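Local coordinates for zinc phosphodiesterase ELAC protein 1 (Homo sapiens, PDB 3ZWF), which removes a 2',3'-cyclic phosphate from tRNAs during tRNA repair as a two-zinc phosphodiesterase and shows some tRNA 3'-processing endonuclease activity, at residues Val3-Thr8 with Arg306-His311; Ile271-Leu276 with Gly288-Gln293; Gly243-Ile248 with Phe265-Leu270; Trp31-Gly36 with Lys55-His60. One frame throughout, in Å; residues are numbered along the deposited sequence.

Interaction 1. Residues Val3-Thr8 with Arg306-His311. With ZN (zinc ion), chain D; EDO (1,2-ethanediol), chain G.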
loop_
_atom_site.group_PDB
_atom_site.type_symbol
_atom_site.label_atom_id
_atom_site.label_comp_id
_atom_site.label_asym_id
_atom_site.label_seq_id
_atom_site.Cartn_x
_atom_site.Cartn_y
_atom_site.Cartn_z
ATOM N N VAL A 3 15.100 -14.172 12.184
ATOM C CA VAL A 3 14.213 -13.892 11.088
ATOM C C VAL A 3 12.806 -13.714 11.649
ATOM O O VAL A 3 12.326 -14.561 12.378
ATOM C CB VAL A 3 14.293 -15.071 10.128
ATOM C CG1 VAL A 3 13.497 -14.877 8.918
ATOM C CG2 VAL A 3 15.776 -15.281 9.730
ATOM N N THR A 4 12.165 -12.601 11.305
ATOM C CA THR A 4 10.794 -12.336 11.708
ATOM C C THR A 4 9.881 -12.249 10.479
ATOM O O THR A 4 10.092 -11.421 9.595
ATOM C CB THR A 4 10.673 -11.007 12.491
ATOM O OG1 THR A 4 11.475 -11.054 13.669
ATOM C CG2 THR A 4 9.185 -10.726 12.884
ATOM N N PHE A 5 8.872 -13.101 10.429
ATOM C CA PHE A 5 7.870 -13.064 9.357
ATOM C C PHE A 5 6.824 -12.016 9.630
ATOM O O PHE A 5 6.120 -12.083 10.622
ATOM C CB PHE A 5 7.243 -14.438 9.167
ATOM C CG PHE A 5 8.222 -15.438 8.648
ATOM C CD1 PHE A 5 9.063 -16.075 9.526
ATOM C CD2 PHE A 5 8.399 -15.652 7.274
ATOM C CE1 PHE A 5 10.046 -16.978 9.077
ATOM C CE2 PHE A 5 9.414 -16.568 6.821
ATOM C CZ PHE A 5 10.200 -17.205 7.716
ATOM N N LEU A 6 6.661 -11.065 8.729
ATOM C CA LEU A 6 5.641 -10.045 8.862
ATOM C C LEU A 6 4.370 -10.379 8.066
ATOM O O LEU A 6 3.245 -10.093 8.502
ATOM C CB LEU A 6 6.170 -8.657 8.510
ATOM C CG LEU A 6 7.308 -8.177 9.421
ATOM C CD1 LEU A 6 8.009 -6.969 8.876
ATOM C CD2 LEU A 6 6.861 -7.938 10.872
ATOM N N GLY A 7 4.562 -10.984 6.909
ATOM C CA GLY A 7 3.474 -11.419 6.067
ATOM C C GLY A 7 3.834 -12.677 5.328
ATOM O O GLY A 7 4.924 -12.780 4.660
ATOM N N THR A 8 2.926 -13.617 5.420
ATOM C CA THR A 8 3.115 -15.005 4.989
ATOM C C THR A 8 2.085 -15.422 3.944
ATOM O O THR A 8 1.997 -16.575 3.598
ATOM C CB THR A 8 3.097 -15.936 6.171
ATOM O OG1 THR A 8 1.818 -15.893 6.873
ATOM C CG2 THR A 8 4.236 -15.555 7.176
ATOM N N ARG A 306 17.401 -26.163 7.369
ATOM C CA ARG A 306 16.033 -25.901 7.738
ATOM C C ARG A 306 15.335 -25.215 6.539
ATOM O O ARG A 306 15.894 -24.327 5.888
ATOM C CB ARG A 306 15.978 -25.014 9.000
ATOM C CG ARG A 306 14.632 -24.302 9.228
ATOM C CD ARG A 306 13.840 -24.806 10.406
ATOM N NE ARG A 306 14.268 -24.148 11.632
ATOM C CZ ARG A 306 13.488 -23.519 12.517
ATOM N NH1 ARG A 306 12.161 -23.433 12.372
ATOM N NH2 ARG A 306 14.057 -22.989 13.599
ATOM N N LEU A 307 14.124 -25.686 6.249
ATOM C CA LEU A 307 13.271 -25.110 5.212
ATOM C C LEU A 307 12.062 -24.453 5.877
ATOM O O LEU A 307 11.428 -25.064 6.678
ATOM C CB LEU A 307 12.792 -26.182 4.222
ATOM C CG LEU A 307 11.800 -25.798 3.129
ATOM C CD1 LEU A 307 12.339 -24.640 2.171
ATOM C CD2 LEU A 307 11.359 -27.033 2.356
ATOM N N VAL A 308 11.821 -23.193 5.539
ATOM C CA VAL A 308 10.622 -22.482 6.006
ATOM C C VAL A 308 9.787 -22.170 4.779
ATOM O O VAL A 308 10.239 -21.504 3.859
ATOM C CB VAL A 308 10.936 -21.179 6.766
ATOM C CG1 VAL A 308 9.594 -20.538 7.300
ATOM C CG2 VAL A 308 11.903 -21.421 7.883
ATOM N N LEU A 309 8.533 -22.620 4.806
ATOM C CA LEU A 309 7.580 -22.381 3.714
ATOM C C LEU A 309 6.702 -21.188 4.069
ATOM O O LEU A 309 6.351 -20.979 5.231
ATOM C CB LEU A 309 6.713 -23.626 3.501
ATOM C CG LEU A 309 7.512 -24.904 3.087
ATOM C CD1 LEU A 309 6.553 -26.013 2.793
ATOM C CD2 LEU A 309 8.392 -24.634 1.879
ATOM N N THR A 310 6.429 -20.412 3.037
ATOM C CA THR A 310 5.653 -19.181 3.202
ATOM C C THR A 310 4.926 -18.883 1.920
ATOM O O THR A 310 4.862 -19.697 1.010
ATOM C CB THR A 310 6.565 -18.033 3.694
ATOM O OG1 THR A 310 5.789 -16.925 4.166
ATOM C CG2 THR A 310 7.535 -17.587 2.589
ATOM N N HIS A 311 4.261 -17.716 1.889
ATOM C CA HIS A 311 3.486 -17.292 0.706
ATOM C C HIS A 311 2.394 -18.282 0.372
ATOM O O HIS A 311 2.235 -18.696 -0.760
ATOM C CB HIS A 311 4.406 -17.054 -0.516
ATOM C CG HIS A 311 3.808 -16.241 -1.620
ATOM N ND1 HIS A 311 3.131 -16.795 -2.686
ATOM C CD2 HIS A 311 3.912 -14.917 -1.897
ATOM C CE1 HIS A 311 2.769 -15.842 -3.526
ATOM N NE2 HIS A 311 3.271 -14.701 -3.092
HETATM ZN ZN ZN D . 3.487 -13.077 -4.551
HETATM C C1 EDO G . 8.927 -9.292 16.765
HETATM O O1 EDO G . 8.198 -10.161 15.892
HETATM C C2 EDO G . 10.337 -9.771 17.082
HETATM O O2 EDO G . 11.153 -9.748 15.926
HETATM O O HOH W 1 6.926 -14.550 4.315
HETATM O O HOH W 2 3.523 -11.885 -6.361
#
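Phe5 is the first residue of 3-8 to reach across, and it meets Val308. The two side chains come from opposite directions. The end of the ring does the touching: Phe5 CZ lies 3.4 Å from Val308 CG1, and CE1 and CE2 both stand 4.0 Å from the same carbon. Val308 holds CG1 anti to its backbone N (chi1 -177°), and this branch is the one that meets the ring. This is packing between the two sheets of the metallo-beta-lactamase sandwich, strand 2-5 in one and strand 306-310 in the other. Ile355 of strand 354-356 packs on both residues. Next comes a classic beta bulge, where Leu6 and Gly7 both face Ala21. After the bulge, Gly7 O accepts a hydrogen bond of 2.7 Å from a water. The same water is hydrogen-bonded to Thr310 OG1 at 2.6 Å and lies in the plane of the Phe5 ring, at its edge. Thr8 crosses Thr310 at about a right angle, and its CA is 3.4 Å from Thr310 OG1. Thr8 OG1 turns to Asp351 and Arg17. NE2 of His311 binds a zinc ion at 2.2 Å. Asp64, His65 and Asp251 bind the same zinc, and His311 ND1 is hydrogen-bonded to Thr275. The chemistry changes along the contact. It is apolar at Phe5, bridged by water at Gly7, and ends at a zinc-binding imidazole whose rotation Thr275 probably helps to fix.

Interaction 2. Residues Ile271-Leu276 with Gly288-Gln293; sequences IHEATL and GHSTPQ. With PO4 (phosphate ion), chain F.
This contact is part of the second shell of the dizinc site, where a strand end meets the loop before helix 292-301. Glu273 and His289 form a His-carboxylate hydrogen bond. His289 ND1 gives its N-H to the syn lone pair of Glu273 OE2 at 2.7 Å, nearly straight (169°) and in the ring plane. The carboxylate is turned 52° from that ring. Its other oxygen, OE1, takes three donors: Ser290 N at 3.0 Å from above the carboxylate plane, and the N and OG1 of Thr275. Cys252 N also binds OE2. Thr275 lies over one face of the imidazole, with CB 4.1 Å from the His289 ring centroid. At the far edge, His289 NE2 donates to O4 of a bound phosphate at 2.6 Å. Ala274 CB packs on Pro292 CG at 4.0 Å. Strand 269-273 ends against the start of helix 292-301, where Thr291 stands at the N-cap position, its OG1 bonded to Asp278. A Schellman motif at Gly288 closes helix 281-286, and strand 306-310 lies alongside.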
loop_
_atom_site.group_PDB
_atom_site.type_symbol
_atom_site.label_atom_id
_atom_site.label_comp_id
_atom_site.label_asym_id
_atom_site.label_seq_id
_atom_site.Cartn_x
_atom_site.Cartn_y
_atom_site.Cartn_z
ATOM N N ILE A 271 14.208 -19.974 2.995
ATOM C CA ILE A 271 12.795 -19.484 2.939
ATOM C C ILE A 271 12.305 -19.580 1.495
ATOM O O ILE A 271 12.922 -19.040 0.568
ATOM C CB ILE A 271 12.654 -18.076 3.443
ATOM C CG1 ILE A 271 13.201 -17.956 4.866
ATOM C CG2 ILE A 271 11.147 -17.577 3.288
ATOM C CD1 ILE A 271 13.094 -16.542 5.392
ATOM N N HIS A 272 11.261 -20.374 1.309
ATOM C CA HIS A 272 10.756 -20.715 -0.013
ATOM C C HIS A 272 9.216 -20.607 -0.008
ATOM O O HIS A 272 8.561 -20.960 0.959
ATOM C CB HIS A 272 11.183 -22.153 -0.373
ATOM C CG HIS A 272 11.140 -22.470 -1.833
ATOM N ND1 HIS A 272 9.961 -22.554 -2.551
ATOM C CD2 HIS A 272 12.138 -22.798 -2.700
ATOM C CE1 HIS A 272 10.254 -22.847 -3.814
ATOM N NE2 HIS A 272 11.559 -23.007 -3.928
ATOM N N GLU A 273 8.668 -20.161 -1.131
ATOM C CA GLU A 273 7.201 -20.214 -1.253
ATOM C C GLU A 273 6.619 -21.626 -1.417
ATOM O O GLU A 273 7.249 -22.565 -1.892
ATOM C CB GLU A 273 6.714 -19.378 -2.425
ATOM C CG GLU A 273 7.099 -19.918 -3.789
ATOM C CD GLU A 273 5.938 -19.740 -4.749
ATOM O OE1 GLU A 273 4.915 -20.452 -4.583
ATOM O OE2 GLU A 273 6.011 -18.842 -5.601
ATOM N N ALA A 274 5.400 -21.777 -0.955
ATOM C CA ALA A 274 4.582 -22.948 -1.283
ATOM C C ALA A 274 3.135 -22.493 -1.401
ATOM O O ALA A 274 2.335 -22.713 -0.498
ATOM C CB ALA A 274 4.707 -24.047 -0.236
ATOM N N THR A 275 2.859 -21.826 -2.515
ATOM C CA THR A 275 1.569 -21.149 -2.704
ATOM C C THR A 275 0.375 -22.102 -2.636
ATOM O O THR A 275 -0.640 -21.817 -1.967
ATOM C CB THR A 275 1.526 -20.291 -4.000
ATOM O OG1 THR A 275 2.588 -19.326 -3.970
ATOM C CG2 THR A 275 0.168 -19.605 -4.110
ATOM N N LEU A 276 0.506 -23.260 -3.287
ATOM C CA LEU A 276 -0.579 -24.212 -3.364
ATOM C C LEU A 276 -0.079 -25.573 -2.900
ATOM O O LEU A 276 1.123 -25.825 -2.861
ATOM C CB LEU A 276 -1.084 -24.357 -4.796
ATOM C CG LEU A 276 -1.719 -23.131 -5.418
ATOM C CD1 LEU A 276 -2.172 -23.435 -6.838
ATOM C CD2 LEU A 276 -2.897 -22.758 -4.525
ATOM N N GLY A 288 3.598 -19.649 -12.059
ATOM C CA GLY A 288 4.995 -19.399 -11.633
ATOM C C GLY A 288 5.234 -19.605 -10.148
ATOM O O GLY A 288 6.094 -18.946 -9.523
ATOM N N HIS A 289 4.481 -20.553 -9.584
ATOM C CA HIS A 289 4.532 -20.859 -8.169
ATOM C C HIS A 289 5.037 -22.298 -7.921
ATOM O O HIS A 289 5.186 -23.084 -8.854
ATOM C CB HIS A 289 3.164 -20.629 -7.502
ATOM C CG HIS A 289 2.808 -19.176 -7.363
ATOM N ND1 HIS A 289 3.673 -18.253 -6.824
ATOM C CD2 HIS A 289 1.676 -18.491 -7.674
ATOM C CE1 HIS A 289 3.104 -17.056 -6.830
ATOM N NE2 HIS A 289 1.896 -17.165 -7.366
ATOM N N SER A 290 5.234 -22.571 -6.642
ATOM C CA SER A 290 5.692 -23.884 -6.137
ATOM C C SER A 290 4.701 -24.490 -5.153
ATOM O O SER A 290 3.848 -23.816 -4.539
ATOM C CB SER A 290 7.031 -23.710 -5.445
ATOM O OG SER A 290 8.034 -23.368 -6.369
ATOM N N THR A 291 4.840 -25.789 -4.992
ATOM C CA THR A 291 4.087 -26.527 -3.990
ATOM C C THR A 291 5.087 -27.077 -2.941
ATOM O O THR A 291 6.307 -26.945 -3.112
ATOM C CB THR A 291 3.318 -27.680 -4.631
ATOM O OG1 THR A 291 4.244 -28.661 -5.090
ATOM C CG2 THR A 291 2.432 -27.185 -5.785
ATOM N N PRO A 292 4.583 -27.660 -1.834
ATOM C CA PRO A 292 5.561 -28.073 -0.835
ATOM C C PRO A 292 6.572 -29.126 -1.318
ATOM O O PRO A 292 7.729 -29.066 -0.927
ATOM C CB PRO A 292 4.691 -28.659 0.268
ATOM C CG PRO A 292 3.423 -27.842 0.190
ATOM C CD PRO A 292 3.206 -27.673 -1.282
ATOM N N GLN A 293 6.130 -30.038 -2.172
ATOM C CA GLN A 293 7.070 -31.049 -2.698
ATOM C C GLN A 293 8.159 -30.405 -3.556
ATOM O O GLN A 293 9.301 -30.832 -3.552
ATOM C CB GLN A 293 6.343 -32.136 -3.465
ATOM C CG GLN A 293 7.278 -33.320 -3.866
ATOM C CD GLN A 293 8.104 -33.957 -2.727
ATOM O OE1 GLN A 293 9.371 -33.916 -2.752
ATOM N NE2 GLN A 293 7.418 -34.585 -1.771
HETATM P P PO4 F . 1.410 -13.949 -6.953
HETATM O O1 PO4 F . 2.629 -14.076 -7.901
HETATM O O2 PO4 F . 0.774 -12.511 -7.333
HETATM O O3 PO4 F . 1.827 -13.803 -5.544
HETATM O O4 PO4 F . 0.447 -15.015 -7.347
#

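Interaction 3. Residues Gly243-Ile248 with Phe265-Leu270; sequences GRKICI and FEADLL
Segments 243-248 and 265-270 run parallel where they pair as strands. Ile246 is bridged with Leu269 and Cys247 with Leu270. Cys247 N donates to Leu269 O at 2.9 Å in a nearly straight bond. Lys245 O receives Asp268 N at 2.8 Å, and Leu269 N adds a weak second bond to it. Just before the ladder, Asp268 extends the pairing with its side chain. Its OD2 offers the anti lone pair to Lys245 N at 2.8 Å. Lys245 runs along Ala267 and bends at its third torsion (-73°), which brings NZ to Phe265 O at 2.7 Å. The bond lies in the carbonyl plane, on a lone pair. Two backbone carbonyls, Phe265 O and Leu263 O, take the ammonium group. On one face of the sheet Ile246 and Leu269 lie side by side, with Ile246 CD1 3.7 Å from Leu269 CB. On the other face Cys247 CB meets Leu270 CD1 at 3.9 Å, and Cys247 SG rests near Ala267 CB. Phe298 and Ala299 of helix 292-301 pack on Leu270. This is a parallel strand pair in the second of the two sheets, linked by a stretch that holds short strand 254-255 and helix 259-263, as expected of the metallo-beta-lactamase sandwich.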
loop_
_atom_site.group_PDB
_atom_site.type_symbol
_atom_site.label_atom_id
_atom_site.label_comp_id
_atom_site.label_asym_id
_atom_site.label_seq_id
_atom_site.Cartn_x
_atom_site.Cartn_y
_atom_site.Cartn_z
ATOM N N GLY A 243 30.261 -18.439 8.176
ATOM C CA GLY A 243 29.363 -18.333 9.306
ATOM C C GLY A 243 27.992 -18.809 8.861
ATOM O O GLY A 243 27.863 -19.758 8.070
ATOM N N ARG A 244 26.966 -18.121 9.332
ATOM C CA ARG A 244 25.611 -18.504 9.013
ATOM C C ARG A 244 25.264 -18.090 7.581
ATOM O O ARG A 244 25.789 -17.109 7.063
ATOM C CB ARG A 244 24.637 -17.911 10.029
ATOM C CG ARG A 244 24.796 -18.524 11.427
ATOM C CD ARG A 244 24.065 -17.714 12.503
ATOM N NE ARG A 244 24.867 -16.563 12.917
ATOM C CZ ARG A 244 24.751 -15.905 14.070
ATOM N NH1 ARG A 244 23.862 -16.263 14.982
ATOM N NH2 ARG A 244 25.538 -14.865 14.307
ATOM N N LYS A 245 24.378 -18.866 6.958
ATOM C CA LYS A 245 23.883 -18.602 5.602
ATOM C C LYS A 245 22.356 -18.665 5.618
ATOM O O LYS A 245 21.760 -19.671 5.988
ATOM C CB LYS A 245 24.438 -19.607 4.585
ATOM C CG LYS A 245 23.806 -19.482 3.201
ATOM C CD LYS A 245 24.291 -20.554 2.216
ATOM C CE LYS A 245 25.698 -20.346 1.738
ATOM N NZ LYS A 245 26.074 -21.353 0.675
ATOM N N ILE A 246 21.754 -17.550 5.207
ATOM C CA ILE A 246 20.311 -17.416 5.088
ATOM C C ILE A 246 19.962 -17.105 3.630
ATOM O O ILE A 246 20.513 -16.183 3.058
ATOM C CB ILE A 246 19.787 -16.230 5.887
ATOM C CG1 ILE A 246 20.279 -16.304 7.333
ATOM C CG2 ILE A 246 18.265 -16.232 5.852
ATOM C CD1 ILE A 246 19.745 -17.423 8.101
ATOM N N CYS A 247 19.093 -17.926 3.050
ATOM C CA CYS A 247 18.641 -17.749 1.670
ATOM C C CYS A 247 17.121 -17.552 1.651
ATOM O O CYS A 247 16.383 -18.312 2.247
ATOM C CB CYS A 247 18.990 -18.951 0.830
ATOM S SG CYS A 247 20.786 -19.125 0.688
ATOM N N ILE A 248 16.708 -16.518 0.947
ATOM C CA ILE A 248 15.304 -16.096 0.895
ATOM C C ILE A 248 14.946 -15.983 -0.574
ATOM O O ILE A 248 15.533 -15.141 -1.289
ATOM C CB ILE A 248 15.138 -14.729 1.580
ATOM C CG1 ILE A 248 15.615 -14.838 3.046
ATOM C CG2 ILE A 248 13.642 -14.311 1.545
ATOM C CD1 ILE A 248 15.611 -13.551 3.794
ATOM N N PHE A 265 23.745 -23.592 -1.082
ATOM C CA PHE A 265 24.327 -24.812 -0.546
ATOM C C PHE A 265 24.515 -24.721 0.965
ATOM O O PHE A 265 25.119 -23.782 1.465
ATOM C CB PHE A 265 25.676 -25.106 -1.217
ATOM C CG PHE A 265 26.323 -26.387 -0.753
ATOM C CD1 PHE A 265 25.644 -27.586 -0.822
ATOM C CD2 PHE A 265 27.607 -26.382 -0.248
ATOM C CE1 PHE A 265 26.250 -28.775 -0.392
ATOM C CE2 PHE A 265 28.214 -27.546 0.179
ATOM C CZ PHE A 265 27.530 -28.748 0.115
ATOM N N GLU A 266 23.998 -25.715 1.662
ATOM C CA GLU A 266 24.068 -25.823 3.134
ATOM C C GLU A 266 23.543 -24.581 3.870
ATOM O O GLU A 266 23.996 -24.246 4.973
ATOM C CB GLU A 266 25.481 -26.208 3.601
ATOM C CG GLU A 266 25.844 -27.619 3.161
ATOM C CD GLU A 266 27.162 -28.107 3.752
ATOM O OE1 GLU A 266 28.058 -27.275 4.020
ATOM O OE2 GLU A 266 27.275 -29.332 3.938
ATOM N N ALA A 267 22.551 -23.922 3.265
ATOM C CA ALA A 267 21.839 -22.839 3.954
ATOM C C ALA A 267 21.384 -23.286 5.342
ATOM O O ALA A 267 20.784 -24.364 5.510
ATOM C CB ALA A 267 20.639 -22.354 3.149
ATOM N N ASP A 268 21.640 -22.431 6.321
ATOM C CA ASP A 268 21.152 -22.642 7.682
ATOM C C ASP A 268 19.668 -22.437 7.786
ATOM O O ASP A 268 18.993 -23.104 8.565
ATOM C CB ASP A 268 21.890 -21.737 8.645
ATOM C CG ASP A 268 23.349 -22.092 8.712
ATOM O OD1 ASP A 268 23.663 -23.156 9.267
ATOM O OD2 ASP A 268 24.164 -21.346 8.152
ATOM N N LEU A 269 19.173 -21.500 6.984
ATOM C CA LEU A 269 17.746 -21.284 6.815
ATOM C C LEU A 269 17.477 -20.992 5.345
ATOM O O LEU A 269 18.139 -20.146 4.739
ATOM C CB LEU A 269 17.296 -20.152 7.712
ATOM C CG LEU A 269 15.776 -20.111 7.921
ATOM C CD1 LEU A 269 15.412 -21.212 8.894
ATOM C CD2 LEU A 269 15.265 -18.753 8.399
ATOM N N LEU A 270 16.531 -21.716 4.773
ATOM C CA LEU A 270 16.065 -21.501 3.414
ATOM C C LEU A 270 14.561 -21.167 3.460
ATOM O O LEU A 270 13.776 -21.978 3.932
ATOM C CB LEU A 270 16.291 -22.744 2.561
ATOM C CG LEU A 270 15.686 -22.779 1.157
ATOM C CD1 LEU A 270 16.195 -21.638 0.334
ATOM C CD2 LEU A 270 16.085 -24.111 0.505
#

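Interaction 4. Residues Trp31-Gly36 with Lys55-His60. With ZN (zinc ion), chain E.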
loop_
_atom_site.group_PDB
_atom_site.type_symbol
_atom_site.label_atom_id
_atom_site.label_comp_id
_atom_site.label_asym_id
_atom_site.label_seq_id
_atom_site.Cartn_x
_atom_site.Cartn_y
_atom_site.Cartn_z
ATOM N N TRP A 31 17.288 -5.875 8.119
ATOM C CA TRP A 31 17.126 -5.927 6.664
ATOM C C TRP A 31 15.752 -6.506 6.297
ATOM O O TRP A 31 15.371 -7.593 6.744
ATOM C CB TRP A 31 18.203 -6.769 5.958
ATOM C CG TRP A 31 19.591 -6.319 6.157
ATOM C CD1 TRP A 31 20.025 -5.136 6.678
ATOM C CD2 TRP A 31 20.771 -7.057 5.786
ATOM N NE1 TRP A 31 21.409 -5.104 6.682
ATOM C CE2 TRP A 31 21.886 -6.279 6.154
ATOM C CE3 TRP A 31 20.975 -8.301 5.198
ATOM C CZ2 TRP A 31 23.191 -6.702 5.942
ATOM C CZ3 TRP A 31 22.283 -8.747 5.014
ATOM C CH2 TRP A 31 23.367 -7.943 5.386
ATOM N N LEU A 32 15.013 -5.762 5.493
ATOM C CA LEU A 32 13.693 -6.181 5.056
ATOM C C LEU A 32 13.725 -6.826 3.669
ATOM O O LEU A 32 14.267 -6.272 2.713
ATOM C CB LEU A 32 12.746 -4.960 5.041
ATOM C CG LEU A 32 11.302 -5.164 4.534
ATOM C CD1 LEU A 32 10.521 -6.087 5.428
ATOM C CD2 LEU A 32 10.610 -3.792 4.423
ATOM N N PHE A 33 13.107 -7.984 3.572
ATOM C CA PHE A 33 12.980 -8.739 2.335
ATOM C C PHE A 33 11.505 -8.738 1.960
ATOM O O PHE A 33 10.674 -9.370 2.633
ATOM C CB PHE A 33 13.521 -10.172 2.498
ATOM C CG PHE A 33 14.993 -10.225 2.655
ATOM C CD1 PHE A 33 15.587 -10.020 3.896
ATOM C CD2 PHE A 33 15.826 -10.434 1.547
ATOM C CE1 PHE A 33 17.008 -10.057 4.037
ATOM C CE2 PHE A 33 17.210 -10.434 1.681
ATOM C CZ PHE A 33 17.795 -10.251 2.929
ATOM N N ASP A 34 11.226 -7.996 0.890
ATOM C CA ASP A 34 9.881 -7.706 0.359
ATOM C C ASP A 34 9.067 -6.782 1.267
ATOM O O ASP A 34 9.328 -6.620 2.461
ATOM C CB ASP A 34 9.121 -8.981 -0.041
ATOM C CG ASP A 34 9.685 -9.611 -1.370
ATOM O OD1 ASP A 34 10.361 -8.904 -2.082
ATOM O OD2 ASP A 34 9.391 -10.780 -1.671
ATOM N N CYS A 35 8.108 -6.136 0.634
ATOM C CA CYS A 35 7.363 -5.052 1.284
ATOM C C CYS A 35 5.977 -4.893 0.674
ATOM O O CYS A 35 5.639 -3.891 0.065
ATOM C CB CYS A 35 8.161 -3.742 1.225
ATOM S SG CYS A 35 7.588 -2.498 2.386
ATOM N N GLY A 36 5.193 -5.935 0.774
ATOM C CA GLY A 36 3.763 -5.852 0.399
ATOM C C GLY A 36 2.981 -4.817 1.180
ATOM O O GLY A 36 3.408 -4.331 2.244
ATOM N N LYS A 55 18.478 -1.710 5.167
ATOM C CA LYS A 55 18.454 -2.243 3.817
ATOM C C LYS A 55 17.124 -2.911 3.530
ATOM O O LYS A 55 16.521 -3.509 4.412
ATOM C CB LYS A 55 19.591 -3.266 3.592
ATOM C CG LYS A 55 20.992 -2.723 3.878
ATOM C CD LYS A 55 22.100 -3.699 3.481
ATOM C CE LYS A 55 23.446 -3.291 4.092
ATOM N NZ LYS A 55 23.864 -1.972 3.612
ATOM N N ILE A 56 16.723 -2.822 2.269
ATOM C CA ILE A 56 15.513 -3.427 1.760
ATOM C C ILE A 56 15.801 -4.133 0.452
ATOM O O ILE A 56 16.469 -3.580 -0.440
ATOM C CB ILE A 56 14.393 -2.317 1.566
ATOM C CG1 ILE A 56 14.154 -1.616 2.911
ATOM C CG2 ILE A 56 13.102 -2.923 1.045
ATOM C CD1 ILE A 56 13.236 -0.410 2.857
ATOM N N PHE A 57 15.325 -5.357 0.339
ATOM C CA PHE A 57 15.538 -6.202 -0.810
ATOM C C PHE A 57 14.183 -6.622 -1.368
ATOM O O PHE A 57 13.401 -7.254 -0.665
ATOM C CB PHE A 57 16.359 -7.466 -0.424
ATOM C CG PHE A 57 17.685 -7.174 0.246
ATOM C CD1 PHE A 57 17.778 -6.890 1.601
ATOM C CD2 PHE A 57 18.861 -7.197 -0.506
ATOM C CE1 PHE A 57 18.977 -6.607 2.199
ATOM C CE2 PHE A 57 20.062 -6.914 0.089
ATOM C CZ PHE A 57 20.147 -6.645 1.444
ATOM N N ILE A 58 13.955 -6.346 -2.650
ATOM C CA ILE A 58 12.680 -6.702 -3.310
ATOM C C ILE A 58 12.875 -7.784 -4.339
ATOM O O ILE A 58 13.734 -7.655 -5.241
ATOM C CB ILE A 58 12.041 -5.440 -3.999
ATOM C CG1 ILE A 58 11.804 -4.307 -2.998
ATOM C CG2 ILE A 58 10.741 -5.821 -4.712
ATOM C CD1 ILE A 58 10.860 -4.629 -1.800
ATOM N N THR A 59 12.156 -8.902 -4.168
ATOM C CA THR A 59 12.384 -10.125 -5.001
ATOM C C THR A 59 11.842 -9.993 -6.420
ATOM O O THR A 59 12.425 -10.484 -7.358
ATOM C CB THR A 59 11.764 -11.363 -4.403
ATOM O OG1 THR A 59 10.349 -11.162 -4.217
ATOM C CG2 THR A 59 12.425 -11.715 -3.043
ATOM N N HIS A 60 10.730 -9.248 -6.582
ATOM C CA HIS A 60 10.099 -9.080 -7.877
ATOM C C HIS A 60 9.031 -8.012 -7.804
ATOM O O HIS A 60 8.514 -7.765 -6.722
ATOM C CB HIS A 60 9.553 -10.371 -8.453
ATOM C CG HIS A 60 8.371 -10.971 -7.737
ATOM N ND1 HIS A 60 8.436 -11.506 -6.457
ATOM C CD2 HIS A 60 7.162 -11.319 -8.228
ATOM C CE1 HIS A 60 7.261 -12.035 -6.156
ATOM N NE2 HIS A 60 6.468 -11.939 -7.211
HETATM ZN ZN ZN E . 4.505 -12.962 -7.819
HETATM O O HOH W 2 3.523 -11.885 -6.361
#
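Phe33 and Phe57 run alongside each other in an offset stack. Their planes are 9° apart and their centroids 4.6 Å apart, so Phe57 CD1 sits over one face of the Phe33 ring toward its rim. Trp31 joins them obliquely: its six-membered ring is turned 54° from Phe57, and its CB touches Phe57 CE1 at 3.8 Å. The three form an aromatic cluster on one face of the sheet. Lys55 lies along the indole, with CD 3.9 Å from the centroid of the Trp31 five-membered ring in a CH-pi contact. Its chain stays extended until the fourth torsion (-62°), and its NZ forms a salt bridge with Glu90. Leu32 and Ile56 occupy the other face. The parallel backbones are joined by Leu32 N to Lys55 O, Phe57 N to Leu32 O and Asp34 N to Phe57 O. Past the strands Asp34 crosses Thr59 at about a right angle. Both carboxylate oxygens use syn lone pairs: OD1 takes Thr59 N at 2.8 Å, and OD2 takes Thr59 OG1 at 2.7 Å. OD2 is also hydrogen-bonded to His65 ND1. Thr59 OG1 accepts from His60 ND1 at 3.0 Å, which probably helps to orient the ring whose NE2 binds a zinc ion at 2.3 Å. This beta-alpha-beta unit, strands 29-33 and 53-57 linked by helix 39-45, leads into the HxHxDH motif (His60, His62, Asp64, His65) of the metallo-beta-lactamase fold.

From the N terminus, segment 3-8 opens the longest loop, which interaction 1 closes only at 306-311. The other three contacts are nested inside it, one after another, and none crosses. Interaction 4 comes first, closing the beta-alpha-beta unit of the first sheet. Interaction 3 follows in the second sheet, pairing strands 245-249 and 269-273. Interaction 2 then starts from the same strand 269-273 and ties its end to helix 292-301. Strand 306-310 lies next to 269-273, so interaction 1 ties the first sheet, through 3-8, to the second. Interactions 1 and 4 share a water bound to both zinc ions, and Ile248 packs on Phe33 between the two sheets.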